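Local coordinates for protein heavy metal cation tricomponent efflux pump ZneA(CzcA-like) (Cupriavidus metallidurans, PDB 4K0J) that exports zinc ions in exchange for protons, as the inner-membrane RND pump of a tripartite heavy metal efflux system, at residues G177-Q182 / L262-R267; Q182-F187 / V755-G760; G231-L236 / T743-E748; P708-D713 / A788-A793. All coordinates share one frame; numbering follows the deposited sequence.

Interaction 1 of 4, residues G177-Q182 / L262-R267; sequences GGLTTQ and LGNPQR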
loop_
_atom_site.group_PDB
_atom_site.type_symbol
_atom_site.label_atom_id
_atom_site.label_comp_id
_atom_site.label_asym_id
_atom_site.label_seq_id
_atom_site.Cartn_x
_atom_site.Cartn_y
_atom_site.Cartn_z
ATOM N N GLY C 177 -19.006 29.957 11.100
ATOM C CA GLY C 177 -20.058 30.878 11.486
ATOM C C GLY C 177 -21.180 30.187 12.225
ATOM O O GLY C 177 -21.076 29.019 12.589
ATOM N N GLY C 178 -22.263 30.912 12.455
ATOM C CA GLY C 178 -23.383 30.340 13.171
ATOM C C GLY C 178 -23.076 30.125 14.641
ATOM O O GLY C 178 -22.146 30.717 15.176
ATOM N N LEU C 179 -23.860 29.278 15.302
ATOM C CA LEU C 179 -23.745 29.118 16.744
ATOM C C LEU C 179 -23.978 27.685 17.185
ATOM O O LEU C 179 -25.091 27.171 17.069
ATOM C CB LEU C 179 -24.769 30.004 17.450
ATOM C CG LEU C 179 -24.817 31.490 17.102
ATOM C CD1 LEU C 179 -26.193 32.039 17.415
ATOM C CD2 LEU C 179 -23.739 32.255 17.857
ATOM N N THR C 180 -22.937 27.041 17.702
ATOM C CA THR C 180 -23.114 25.737 18.326
ATOM C C THR C 180 -23.853 25.944 19.646
ATOM O O THR C 180 -23.610 26.919 20.354
ATOM C CB THR C 180 -21.776 25.027 18.567
ATOM O OG1 THR C 180 -20.985 25.805 19.465
ATOM C CG2 THR C 180 -21.011 24.873 17.269
ATOM N N THR C 181 -24.770 25.038 19.961
ATOM C CA THR C 181 -25.650 25.209 21.110
ATOM C C THR C 181 -25.241 24.301 22.261
ATOM O O THR C 181 -25.055 23.097 22.079
ATOM C CB THR C 181 -27.125 24.916 20.733
ATOM O OG1 THR C 181 -27.548 25.807 19.693
ATOM C CG2 THR C 181 -28.041 25.078 21.939
ATOM N N GLN C 182 -25.102 24.875 23.450
ATOM C CA GLN C 182 -24.753 24.082 24.622
ATOM C C GLN C 182 -25.662 24.381 25.801
ATOM O O GLN C 182 -26.366 25.391 25.813
ATOM C CB GLN C 182 -23.281 24.272 25.001
ATOM C CG GLN C 182 -22.847 25.706 25.203
ATOM C CD GLN C 182 -21.344 25.828 25.327
ATOM O OE1 GLN C 182 -20.827 26.811 25.868
ATOM N NE2 GLN C 182 -20.629 24.825 24.822
ATOM N N LEU C 262 -29.940 27.531 28.110
ATOM C CA LEU C 262 -29.272 27.239 26.854
ATOM C C LEU C 262 -28.214 28.315 26.617
ATOM O O LEU C 262 -28.241 29.379 27.236
ATOM C CB LEU C 262 -30.280 27.259 25.709
ATOM C CG LEU C 262 -30.429 26.011 24.844
ATOM C CD1 LEU C 262 -31.125 24.905 25.620
ATOM C CD2 LEU C 262 -31.185 26.351 23.565
ATOM N N GLY C 263 -27.281 28.041 25.718
ATOM C CA GLY C 263 -26.218 28.984 25.445
ATOM C C GLY C 263 -25.271 28.497 24.370
ATOM O O GLY C 263 -25.494 27.458 23.740
ATOM N N ASN C 264 -24.205 29.261 24.169
ATOM C CA ASN C 264 -23.212 28.957 23.156
ATOM C C ASN C 264 -21.822 29.285 23.674
ATOM O O ASN C 264 -21.651 30.243 24.424
ATOM C CB ASN C 264 -23.498 29.773 21.901
ATOM C CG ASN C 264 -23.512 31.260 22.171
ATOM O OD1 ASN C 264 -24.527 31.818 22.596
ATOM N ND2 ASN C 264 -22.383 31.915 21.930
ATOM N N PRO C 265 -20.820 28.494 23.271
ATOM C CA PRO C 265 -19.442 28.736 23.697
ATOM C C PRO C 265 -18.910 30.021 23.083
ATOM O O PRO C 265 -19.501 30.520 22.126
ATOM C CB PRO C 265 -18.694 27.539 23.119
ATOM C CG PRO C 265 -19.465 27.173 21.929
ATOM C CD PRO C 265 -20.900 27.395 22.297
ATOM N N GLN C 266 -17.820 30.546 23.638
ATOM C CA GLN C 266 -17.213 31.770 23.131
ATOM C C GLN C 266 -16.959 31.608 21.647
ATOM O O GLN C 266 -16.437 30.581 21.209
ATOM C CB GLN C 266 -15.915 32.083 23.874
ATOM C CG GLN C 266 -15.318 33.439 23.530
ATOM C CD GLN C 266 -14.761 34.156 24.745
ATOM O OE1 GLN C 266 -14.658 33.580 25.826
ATOM N NE2 GLN C 266 -14.411 35.422 24.573
ATOM N N ARG C 267 -17.342 32.621 20.879
ATOM C CA ARG C 267 -17.472 32.479 19.431
ATOM C C ARG C 267 -16.154 32.259 18.702
ATOM O O ARG C 267 -15.181 32.988 18.911
ATOM C CB ARG C 267 -18.229 33.665 18.831
ATOM C CG ARG C 267 -19.579 33.925 19.478
ATOM C CD ARG C 267 -20.427 34.841 18.619
ATOM N NE ARG C 267 -20.812 34.205 17.364
ATOM C CZ ARG C 267 -21.416 34.839 16.367
ATOM N NH1 ARG C 267 -21.698 36.130 16.479
ATOM N NH2 ARG C 267 -21.738 34.186 15.262
#

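Interaction 2 of 4, residues Q182-F187 / V755-G760; sequences QFMLEF and VARFIG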
loop_
_atom_site.group_PDB
_atom_site.type_symbol
_atom_site.label_atom_id
_atom_site.label_comp_id
_atom_site.label_asym_id
_atom_site.label_seq_id
_atom_site.Cartn_x
_atom_site.Cartn_y
_atom_site.Cartn_z
ATOM N N GLN C 182 -25.102 24.875 23.450
ATOM C CA GLN C 182 -24.753 24.082 24.622
ATOM C C GLN C 182 -25.662 24.381 25.801
ATOM O O GLN C 182 -26.366 25.391 25.813
ATOM C CB GLN C 182 -23.281 24.272 25.001
ATOM C CG GLN C 182 -22.847 25.706 25.203
ATOM C CD GLN C 182 -21.344 25.828 25.327
ATOM O OE1 GLN C 182 -20.827 26.811 25.868
ATOM N NE2 GLN C 182 -20.629 24.825 24.822
ATOM N N PHE C 183 -25.653 23.477 26.775
ATOM C CA PHE C 183 -26.425 23.619 28.003
ATOM C C PHE C 183 -25.467 24.162 29.048
ATOM O O PHE C 183 -24.389 23.604 29.247
ATOM C CB PHE C 183 -26.948 22.255 28.475
ATOM C CG PHE C 183 -28.031 21.664 27.608
ATOM C CD1 PHE C 183 -29.272 21.363 28.147
ATOM C CD2 PHE C 183 -27.807 21.391 26.270
ATOM C CE1 PHE C 183 -30.273 20.810 27.367
ATOM C CE2 PHE C 183 -28.805 20.841 25.481
ATOM C CZ PHE C 183 -30.038 20.548 26.032
ATOM N N MET C 184 -25.838 25.248 29.718
ATOM C CA MET C 184 -24.932 25.814 30.710
ATOM C C MET C 184 -25.602 26.478 31.905
ATOM O O MET C 184 -26.551 27.252 31.762
ATOM C CB MET C 184 -23.935 26.773 30.054
ATOM C CG MET C 184 -24.557 27.977 29.376
ATOM S SD MET C 184 -23.311 28.981 28.548
ATOM C CE MET C 184 -24.259 30.446 28.151
ATOM N N LEU C 185 -25.092 26.149 33.087
ATOM C CA LEU C 185 -25.478 26.825 34.314
ATOM C C LEU C 185 -24.530 27.989 34.517
ATOM O O LEU C 185 -23.324 27.856 34.318
ATOM C CB LEU C 185 -25.395 25.867 35.506
ATOM C CG LEU C 185 -25.786 26.363 36.906
ATOM C CD1 LEU C 185 -24.617 27.008 37.642
ATOM C CD2 LEU C 185 -26.972 27.316 36.854
ATOM N N GLU C 186 -25.077 29.128 34.924
ATOM C CA GLU C 186 -24.269 30.320 35.137
ATOM C C GLU C 186 -24.039 30.594 36.626
ATOM O O GLU C 186 -24.797 31.332 37.260
ATOM C CB GLU C 186 -24.908 31.516 34.437
ATOM C CG GLU C 186 -25.114 31.284 32.947
ATOM C CD GLU C 186 -25.492 32.547 32.198
ATOM O OE1 GLU C 186 -26.100 33.453 32.810
ATOM O OE2 GLU C 186 -25.173 32.636 30.992
ATOM N N PHE C 187 -22.980 29.988 37.161
ATOM C CA PHE C 187 -22.635 30.072 38.581
ATOM C C PHE C 187 -22.466 31.488 39.126
ATOM O O PHE C 187 -22.033 32.405 38.423
ATOM C CB PHE C 187 -21.343 29.299 38.861
ATOM C CG PHE C 187 -21.547 27.841 39.121
ATOM C CD1 PHE C 187 -22.151 27.409 40.291
ATOM C CD2 PHE C 187 -21.119 26.895 38.207
ATOM C CE1 PHE C 187 -22.337 26.057 40.538
ATOM C CE2 PHE C 187 -21.301 25.543 38.448
ATOM C CZ PHE C 187 -21.910 25.124 39.615
ATOM N N VAL C 755 -22.109 22.561 29.997
ATOM C CA VAL C 755 -21.004 23.346 30.533
ATOM C C VAL C 755 -21.379 24.014 31.858
ATOM O O VAL C 755 -22.522 24.437 32.051
ATOM C CB VAL C 755 -20.584 24.445 29.530
ATOM C CG1 VAL C 755 -19.318 25.140 29.993
ATOM C CG2 VAL C 755 -20.386 23.853 28.150
ATOM N N ALA C 756 -20.416 24.091 32.775
ATOM C CA ALA C 756 -20.569 24.888 33.991
ATOM C C ALA C 756 -19.565 26.027 33.968
ATOM O O ALA C 756 -18.373 25.805 33.757
ATOM C CB ALA C 756 -20.356 24.039 35.222
ATOM N N ARG C 757 -20.048 27.246 34.173
ATOM C CA ARG C 757 -19.169 28.402 34.244
ATOM C C ARG C 757 -19.827 29.558 34.993
ATOM O O ARG C 757 -21.053 29.685 35.005
ATOM C CB ARG C 757 -18.753 28.851 32.843
ATOM C CG ARG C 757 -19.880 29.440 32.011
ATOM C CD ARG C 757 -19.337 30.115 30.758
ATOM N NE ARG C 757 -20.397 30.686 29.932
ATOM C CZ ARG C 757 -20.186 31.347 28.797
ATOM N NH1 ARG C 757 -21.211 31.835 28.110
ATOM N NH2 ARG C 757 -18.950 31.525 28.350
ATOM N N PHE C 758 -18.999 30.394 35.617
ATOM C CA PHE C 758 -19.467 31.580 36.323
ATOM C C PHE C 758 -20.157 32.530 35.364
ATOM O O PHE C 758 -19.863 32.539 34.167
ATOM C CB PHE C 758 -18.294 32.298 36.989
ATOM C CG PHE C 758 -17.526 31.440 37.952
ATOM C CD1 PHE C 758 -18.178 30.520 38.754
ATOM C CD2 PHE C 758 -16.150 31.549 38.049
ATOM C CE1 PHE C 758 -17.471 29.721 39.646
ATOM C CE2 PHE C 758 -15.438 30.756 38.938
ATOM C CZ PHE C 758 -16.101 29.839 39.739
ATOM N N ILE C 759 -21.070 33.334 35.895
ATOM C CA ILE C 759 -21.831 34.272 35.077
ATOM C C ILE C 759 -20.949 35.434 34.631
ATOM O O ILE C 759 -19.868 35.651 35.181
ATOM C CB ILE C 759 -23.069 34.809 35.839
ATOM C CG1 ILE C 759 -24.144 35.297 34.861
ATOM C CG2 ILE C 759 -22.664 35.890 36.843
ATOM C CD1 ILE C 759 -25.443 35.705 35.526
ATOM N N GLY C 760 -21.408 36.170 33.625
ATOM C CA GLY C 760 -20.697 37.345 33.160
ATOM C C GLY C 760 -20.586 38.370 34.269
ATOM O O GLY C 760 -21.337 38.314 35.244
#

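Interaction 3 of 4, residues G231-L236 / T743-E748; sequences GLIRNL and TQVFVE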
loop_
_atom_site.group_PDB
_atom_site.type_symbol
_atom_site.label_atom_id
_atom_site.label_comp_id
_atom_site.label_asym_id
_atom_site.label_seq_id
_atom_site.Cartn_x
_atom_site.Cartn_y
_atom_site.Cartn_z
ATOM N N GLY C 231 -30.787 6.967 32.838
ATOM C CA GLY C 231 -30.308 8.071 33.647
ATOM C C GLY C 231 -29.652 9.145 32.810
ATOM O O GLY C 231 -29.055 10.081 33.339
ATOM N N LEU C 232 -29.766 9.004 31.495
ATOM C CA LEU C 232 -29.227 9.983 30.564
ATOM C C LEU C 232 -30.014 11.293 30.664
ATOM O O LEU C 232 -31.244 11.289 30.585
ATOM C CB LEU C 232 -29.287 9.428 29.139
ATOM C CG LEU C 232 -28.457 10.125 28.062
ATOM C CD1 LEU C 232 -26.969 9.960 28.333
ATOM C CD2 LEU C 232 -28.816 9.589 26.688
ATOM N N ILE C 233 -29.308 12.406 30.849
ATOM C CA ILE C 233 -29.947 13.719 30.932
ATOM C C ILE C 233 -30.529 14.123 29.576
ATOM O O ILE C 233 -29.918 13.873 28.537
ATOM C CB ILE C 233 -28.964 14.797 31.453
ATOM C CG1 ILE C 233 -29.666 16.143 31.602
ATOM C CG2 ILE C 233 -27.749 14.920 30.545
ATOM C CD1 ILE C 233 -28.731 17.274 31.914
ATOM N N ARG C 234 -31.714 14.732 29.585
ATOM C CA ARG C 234 -32.457 14.977 28.343
ATOM C C ARG C 234 -32.650 16.448 28.036
ATOM O O ARG C 234 -32.641 16.857 26.883
ATOM C CB ARG C 234 -33.829 14.293 28.380
ATOM C CG ARG C 234 -33.793 12.775 28.313
ATOM C CD ARG C 234 -33.220 12.280 26.998
ATOM N NE ARG C 234 -33.147 10.821 26.959
ATOM C CZ ARG C 234 -32.417 10.129 26.087
ATOM N NH1 ARG C 234 -31.684 10.762 25.179
ATOM N NH2 ARG C 234 -32.418 8.800 26.130
ATOM N N ASN C 235 -32.852 17.242 29.072
ATOM C CA ASN C 235 -33.018 18.670 28.883
ATOM C C ASN C 235 -32.636 19.413 30.149
ATOM O O ASN C 235 -32.502 18.800 31.209
ATOM C CB ASN C 235 -34.451 19.004 28.463
ATOM C CG ASN C 235 -35.489 18.429 29.408
ATOM O OD1 ASN C 235 -35.172 17.993 30.514
ATOM N ND2 ASN C 235 -36.742 18.424 28.973
ATOM N N LEU C 236 -32.471 20.726 30.041
ATOM C CA LEU C 236 -32.063 21.535 31.184
ATOM C C LEU C 236 -33.048 21.429 32.345
ATOM O O LEU C 236 -32.725 21.770 33.483
ATOM C CB LEU C 236 -31.828 22.994 30.777
ATOM C CG LEU C 236 -32.659 23.599 29.642
ATOM C CD1 LEU C 236 -34.057 23.947 30.105
ATOM C CD2 LEU C 236 -31.960 24.828 29.092
ATOM N N THR C 743 -20.211 17.703 30.512
ATOM C CA THR C 743 -20.713 16.429 30.005
ATOM C C THR C 743 -21.343 16.569 28.623
ATOM O O THR C 743 -21.130 17.572 27.946
ATOM C CB THR C 743 -21.671 15.751 31.014
ATOM O OG1 THR C 743 -22.232 14.567 30.441
ATOM C CG2 THR C 743 -22.781 16.684 31.405
ATOM N N GLN C 744 -22.096 15.560 28.196
ATOM C CA GLN C 744 -22.648 15.549 26.841
ATOM C C GLN C 744 -24.071 14.991 26.758
ATOM O O GLN C 744 -24.276 13.780 26.775
ATOM C CB GLN C 744 -21.726 14.766 25.907
ATOM C CG GLN C 744 -22.250 14.632 24.493
ATOM C CD GLN C 744 -21.339 13.795 23.620
ATOM O OE1 GLN C 744 -20.543 12.999 24.121
ATOM N NE2 GLN C 744 -21.445 13.975 22.307
ATOM N N VAL C 745 -25.041 15.889 26.653
ATOM C CA VAL C 745 -26.449 15.526 26.580
ATOM C C VAL C 745 -26.846 15.173 25.146
ATOM O O VAL C 745 -26.449 15.858 24.205
ATOM C CB VAL C 745 -27.328 16.685 27.103
ATOM C CG1 VAL C 745 -26.877 17.988 26.491
ATOM C CG2 VAL C 745 -28.792 16.449 26.793
ATOM N N PHE C 746 -27.623 14.103 24.983
ATOM C CA PHE C 746 -28.070 13.662 23.663
ATOM C C PHE C 746 -29.535 13.999 23.404
ATOM O O PHE C 746 -30.382 13.829 24.276
ATOM C CB PHE C 746 -27.881 12.153 23.514
ATOM C CG PHE C 746 -26.449 11.708 23.537
ATOM C CD1 PHE C 746 -25.759 11.498 22.354
ATOM C CD2 PHE C 746 -25.797 11.484 24.736
ATOM C CE1 PHE C 746 -24.442 11.080 22.369
ATOM C CE2 PHE C 746 -24.480 11.070 24.755
ATOM C CZ PHE C 746 -23.804 10.867 23.570
ATOM N N VAL C 747 -29.828 14.474 22.198
ATOM C CA VAL C 747 -31.204 14.707 21.765
ATOM C C VAL C 747 -31.378 14.206 20.337
ATOM O O VAL C 747 -30.841 14.799 19.400
ATOM C CB VAL C 747 -31.592 16.202 21.830
ATOM C CG1 VAL C 747 -32.964 16.419 21.210
ATOM C CG2 VAL C 747 -31.584 16.692 23.259
ATOM N N GLU C 748 -32.124 13.113 20.185
ATOM C CA GLU C 748 -32.237 12.394 18.913
ATOM C C GLU C 748 -30.876 11.932 18.388
ATOM O O GLU C 748 -30.131 11.243 19.078
ATOM C CB GLU C 748 -32.959 13.239 17.857
ATOM C CG GLU C 748 -34.345 13.704 18.271
ATOM C CD GLU C 748 -35.363 12.571 18.361
ATOM O OE1 GLU C 748 -36.534 12.863 18.691
ATOM O OE2 GLU C 748 -35.005 11.398 18.101
#

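Interaction 4 of 4, residues P708-D713 / A788-A793; sequences PQVRID and AHIRLA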
loop_
_atom_site.group_PDB
_atom_site.type_symbol
_atom_site.label_atom_id
_atom_site.label_comp_id
_atom_site.label_asym_id
_atom_site.label_seq_id
_atom_site.Cartn_x
_atom_site.Cartn_y
_atom_site.Cartn_z
ATOM N N PRO C 708 -1.317 41.554 24.923
ATOM C CA PRO C 708 -1.484 41.464 26.368
ATOM C C PRO C 708 -2.313 40.234 26.697
ATOM O O PRO C 708 -3.171 39.833 25.919
ATOM C CB PRO C 708 -2.265 42.732 26.700
ATOM C CG PRO C 708 -3.039 43.014 25.463
ATOM C CD PRO C 708 -2.123 42.640 24.339
ATOM N N GLN C 709 -2.020 39.626 27.836
ATOM C CA GLN C 709 -2.805 38.531 28.366
ATOM C C GLN C 709 -2.918 38.798 29.848
ATOM O O GLN C 709 -1.921 39.088 30.499
ATOM C CB GLN C 709 -2.078 37.208 28.157
ATOM C CG GLN C 709 -1.627 36.958 26.730
ATOM C CD GLN C 709 -0.548 35.901 26.645
ATOM O OE1 GLN C 709 0.106 35.589 27.640
ATOM N NE2 GLN C 709 -0.350 35.347 25.455
ATOM N N VAL C 710 -4.126 38.736 30.387
ATOM C CA VAL C 710 -4.263 38.769 31.830
ATOM C C VAL C 710 -3.807 37.401 32.338
ATOM O O VAL C 710 -4.461 36.383 32.112
ATOM C CB VAL C 710 -5.690 39.150 32.272
ATOM C CG1 VAL C 710 -6.717 38.582 31.308
ATOM C CG2 VAL C 710 -5.951 38.687 33.695
ATOM N N ARG C 711 -2.644 37.390 32.977
ATOM C CA ARG C 711 -1.950 36.167 33.345
ATOM C C ARG C 711 -2.014 35.910 34.842
ATOM O O ARG C 711 -1.690 36.782 35.655
ATOM C CB ARG C 711 -0.493 36.272 32.906
ATOM C CG ARG C 711 0.429 35.227 33.485
ATOM C CD ARG C 711 1.810 35.361 32.881
ATOM N NE ARG C 711 2.690 34.262 33.263
ATOM C CZ ARG C 711 3.858 34.011 32.682
ATOM N NH1 ARG C 711 4.280 34.782 31.685
ATOM N NH2 ARG C 711 4.600 32.990 33.093
ATOM N N ILE C 712 -2.429 34.701 35.204
ATOM C CA ILE C 712 -2.524 34.318 36.610
ATOM C C ILE C 712 -1.479 33.281 36.986
ATOM O O ILE C 712 -1.647 32.103 36.715
ATOM C CB ILE C 712 -3.919 33.771 36.954
ATOM C CG1 ILE C 712 -4.993 34.772 36.519
ATOM C CG2 ILE C 712 -4.006 33.475 38.443
ATOM C CD1 ILE C 712 -6.325 34.158 36.225
ATOM N N ASP C 713 -0.390 33.729 37.597
ATOM C CA ASP C 713 0.599 32.800 38.117
ATOM C C ASP C 713 0.165 32.440 39.526
ATOM O O ASP C 713 -0.595 33.176 40.141
ATOM C CB ASP C 713 1.993 33.426 38.111
ATOM C CG ASP C 713 2.471 33.778 36.710
ATOM O OD1 ASP C 713 2.462 34.974 36.347
ATOM O OD2 ASP C 713 2.850 32.854 35.966
ATOM N N ALA C 788 -2.252 34.199 44.318
ATOM C CA ALA C 788 -1.982 34.156 42.887
ATOM C C ALA C 788 -1.760 35.541 42.313
ATOM O O ALA C 788 -2.541 36.457 42.557
ATOM C CB ALA C 788 -3.118 33.481 42.167
ATOM N N HIS C 789 -0.688 35.690 41.547
ATOM C CA HIS C 789 -0.412 36.940 40.866
ATOM C C HIS C 789 -1.245 37.053 39.595
ATOM O O HIS C 789 -0.893 36.485 38.555
ATOM C CB HIS C 789 1.073 37.052 40.533
ATOM C CG HIS C 789 1.519 38.452 40.245
ATOM N ND1 HIS C 789 0.640 39.510 40.162
ATOM C CD2 HIS C 789 2.751 38.968 40.027
ATOM C CE1 HIS C 789 1.311 40.618 39.903
ATOM N NE2 HIS C 789 2.595 40.316 39.814
ATOM N N ILE C 790 -2.358 37.777 39.706
ATOM C CA ILE C 790 -3.198 38.128 38.567
ATOM C C ILE C 790 -2.716 39.460 38.012
ATOM O O ILE C 790 -2.893 40.504 38.635
ATOM C CB ILE C 790 -4.684 38.275 38.970
ATOM C CG1 ILE C 790 -5.288 36.928 39.365
ATOM C CG2 ILE C 790 -5.493 38.866 37.832
ATOM C CD1 ILE C 790 -5.246 36.630 40.841
ATOM N N ARG C 791 -2.097 39.429 36.841
ATOM C CA ARG C 791 -1.568 40.651 36.269
ATOM C C ARG C 791 -1.816 40.723 34.785
ATOM O O ARG C 791 -2.587 39.950 34.241
ATOM C CB ARG C 791 -0.072 40.760 36.531
ATOM C CG ARG C 791 0.730 39.571 36.051
ATOM C CD ARG C 791 2.173 39.973 35.796
ATOM N NE ARG C 791 2.310 40.671 34.519
ATOM C CZ ARG C 791 3.228 41.597 34.259
ATOM N NH1 ARG C 791 4.095 41.954 35.199
ATOM N NH2 ARG C 791 3.269 42.168 33.060
ATOM N N LEU C 792 -1.152 41.672 34.139
ATOM C CA LEU C 792 -1.282 41.860 32.707
ATOM C C LEU C 792 0.099 41.763 32.096
ATOM O O LEU C 792 0.939 42.634 32.299
ATOM C CB LEU C 792 -1.895 43.220 32.409
ATOM C CG LEU C 792 -3.146 43.222 31.537
ATOM C CD1 LEU C 792 -2.906 42.389 30.298
ATOM C CD2 LEU C 792 -4.344 42.710 32.316
ATOM N N ALA C 793 0.339 40.689 31.358
ATOM C CA ALA C 793 1.653 40.447 30.787
ATOM C C ALA C 793 1.570 40.152 29.301
ATOM O O ALA C 793 0.676 39.443 28.849
ATOM C CB ALA C 793 2.334 39.315 31.510
#

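Interaction 1 of 4, residues G177-Q182 / L262-R267
This is a short antiparallel beta contact that opens into loop-to-loop packing: the loop between strands 170-177 and 182-187 lies against the end of strand 259-263 and the loop that follows it. Its one bridge, a hydrogen-bonded pair, joins Gln182 and Gly263. Gln182 N donates to Gly263 O at 2.6 Å in an almost straight bond, while the return bond from Gly263 N to Gln182 O is bent and weak. The Gln182 side chain then reaches across the loop. With chi1 at 54° its CG sits between the backbone N and the carbonyl carbon, and the extended chain beyond it carries the carboxamide obliquely across the ring of Pro265, Gln182 CD to Pro265 CD at 3.4 Å. This is van der Waals packing, because the proline nitrogen has no hydrogen to offer OE1. Thr180 meets the same ring at about a right angle, its OG1 3.2 Å from Pro265 CG. Further along, Leu179 CD2 rests over one face of the Arg267 guanidinium, 3.6 Å from NE. At the guanidinium edge, Arg267 NH2 makes a weak bond to Gly178 O at 3.5 Å. The stronger polar partner of Arg267 is Asp278, which pairs with NH1. On the far flank Thr181 CG2 touches Leu262 CD2 at 3.8 Å. Helix 149-164 backs the loop: Ser153 bonds to Leu179 N, Arg150 to Thr181 OG1, and Phe157 packs on Thr180. The contact thus joins that helix to the edge strand 259-263 of the mixed sheet.

Interaction 2 of 4, residues Q182-F187 / V755-G760
Met184 and Val755 are the first pair of a parallel ladder between strands 182-187 and 750-758, opened by the bond from Val755 N to Phe183 O at 2.6 Å. Leu185 N reaches Val755 O at 3.3 Å and Phe187 N reaches Arg757 O at 2.9 Å; between them the bond from Arg757 N to Leu185 O is weak. The ladder ends with Ile759 N bonded to Phe187 O, also at 2.9 Å. On one face, Met184 CG sits between the backbone N and the carbonyl carbon (chi1 62°), and the extended chain carries SD to the Arg757 guanidinium, 3.6 Å from NE, with CE at its edge. Glu186, on the same face, rests CB 3.9 Å from Ile759 CG1, while its carboxylate forms a salt bridge to Arg259. On the other face, Phe187 turns its ring edge to Ala756, CE2 to CB 3.7 Å, as Leu185 CD1 stands over the centre of that ring. Phe187 CB meets the edge of the Phe758 ring at 3.4 Å. Helix 199-208 packs on Phe187 through Ile202 and on Phe758 through Leu199. The two strands form the middle of the four-stranded mixed sheet, between strands 259-263 and 741-747.

Interaction 3 of 4, residues G231-L236 / T743-E748
Ile233 and Val745 form the close-packed part of this contact, where the loop between strand 223-230 and helix 236-239 lies on edge strand 741-747 without beta pairing. Ile233 CG2 meets Val745 CB at 3.9 Å, and the methyl Val745 CG2 lies 3.3 Å from Ile233 O. That methyl is turned onto the loop backbone because it stands anti to its own N, chi1 of Val745 being 47° for the other branch, CG1. Behind this pair, Phe183 of strand 182-187 and Tyr752 and Val754 of strand 750-758 pack on Val745, while Leu239 of helix 236-239 touches Ile233. Leu232 crosses Phe746 at about a right angle, both of its methyls 4.1 Å from Phe746 CD2. The other side is looser and polar. Arg234 starts out away from the strand, but its chain bends at chi2, -64°, and brings the guanidinium back, with Phe746 O in its plane. The bond from Arg234 NH1 to Phe746 O is weak, at 3.5 Å, and the same nitrogen makes a weak bond to Gln63 of the third subunit, which also packs on Leu232 and Phe746. Arg234 O lies against two methyls of the strand, Val747 CG2 at 3.8 Å and Val745 CG2 at 3.9 Å. The loop is shaped instead by side-chain bonds outside the contact: Asn212 OD1 takes the N-H groups of Gly231 and Leu232, and Asn210 OD1 that of Ile233. The chemistry implies apolar adhesion at the sheet side, with a marginal, shared arginine bond where the neighbouring subunit approaches.

Interaction 4 of 4, residues P708-D713 / A788-A793
Arg791 O draws two donors from the facing strand: Arg711 N bonds to it at 2.9 Å, and Val710 CA adds a C-H contact at 3.2 Å. The return bond, Arg791 N to Arg711 O, is straighter (N-H...O 171°). Gln709 and Ala793 make a second hydrogen-bonded pair of the antiparallel ladder; in the third, Asp713 N bonds to His789 O, the return bond being weak. On one face lie the hydrocarbons. Ile712 and Ile790 stand side by side, CG1 to CG1 at 3.6 Å, each with CG1 anti to its carbonyl carbon (chi1 -53° and -68°), which sets the two branches alongside. Leu792 CD2 touches Val710 CB at 3.8 Å, and Pro766 of helix 766-771 packs on Val710, Ile790 and Leu792. The opposite face carries charge. Arg711 NE binds Asp713 OD2 on the syn side at 3.1 Å, a salt bridge along one strand, and Arg791 CG leans over the rim of the His789 ring. Residues 709-713 also pair in parallel with a strand of the second subunit, whose Arg228 comes close to Arg711. The faces thus differ: an apolar one under a helix, and a charged one where Asp713 probably offsets part of the arginine charge.

From the N terminus, interaction 1 closes the first loop, 177 to 267, which holds helix 199-208 and the hairpin of strands 214-220 and 223-230. Interaction 2 starts at the shared Gln182 and crosses it, reaching on to 760 and so bringing the two halves of the chain into one mixed sheet. Interaction 3, from 231 to 748, falls wholly within that span and also crosses interaction 1; Phe183 and Leu236 bring these three contacts together. Interaction 4 opens at 708, after interaction 1 has closed, and crosses interactions 2 and 3. It builds a different, antiparallel sheet, about 23 Å from interaction 2 between centres.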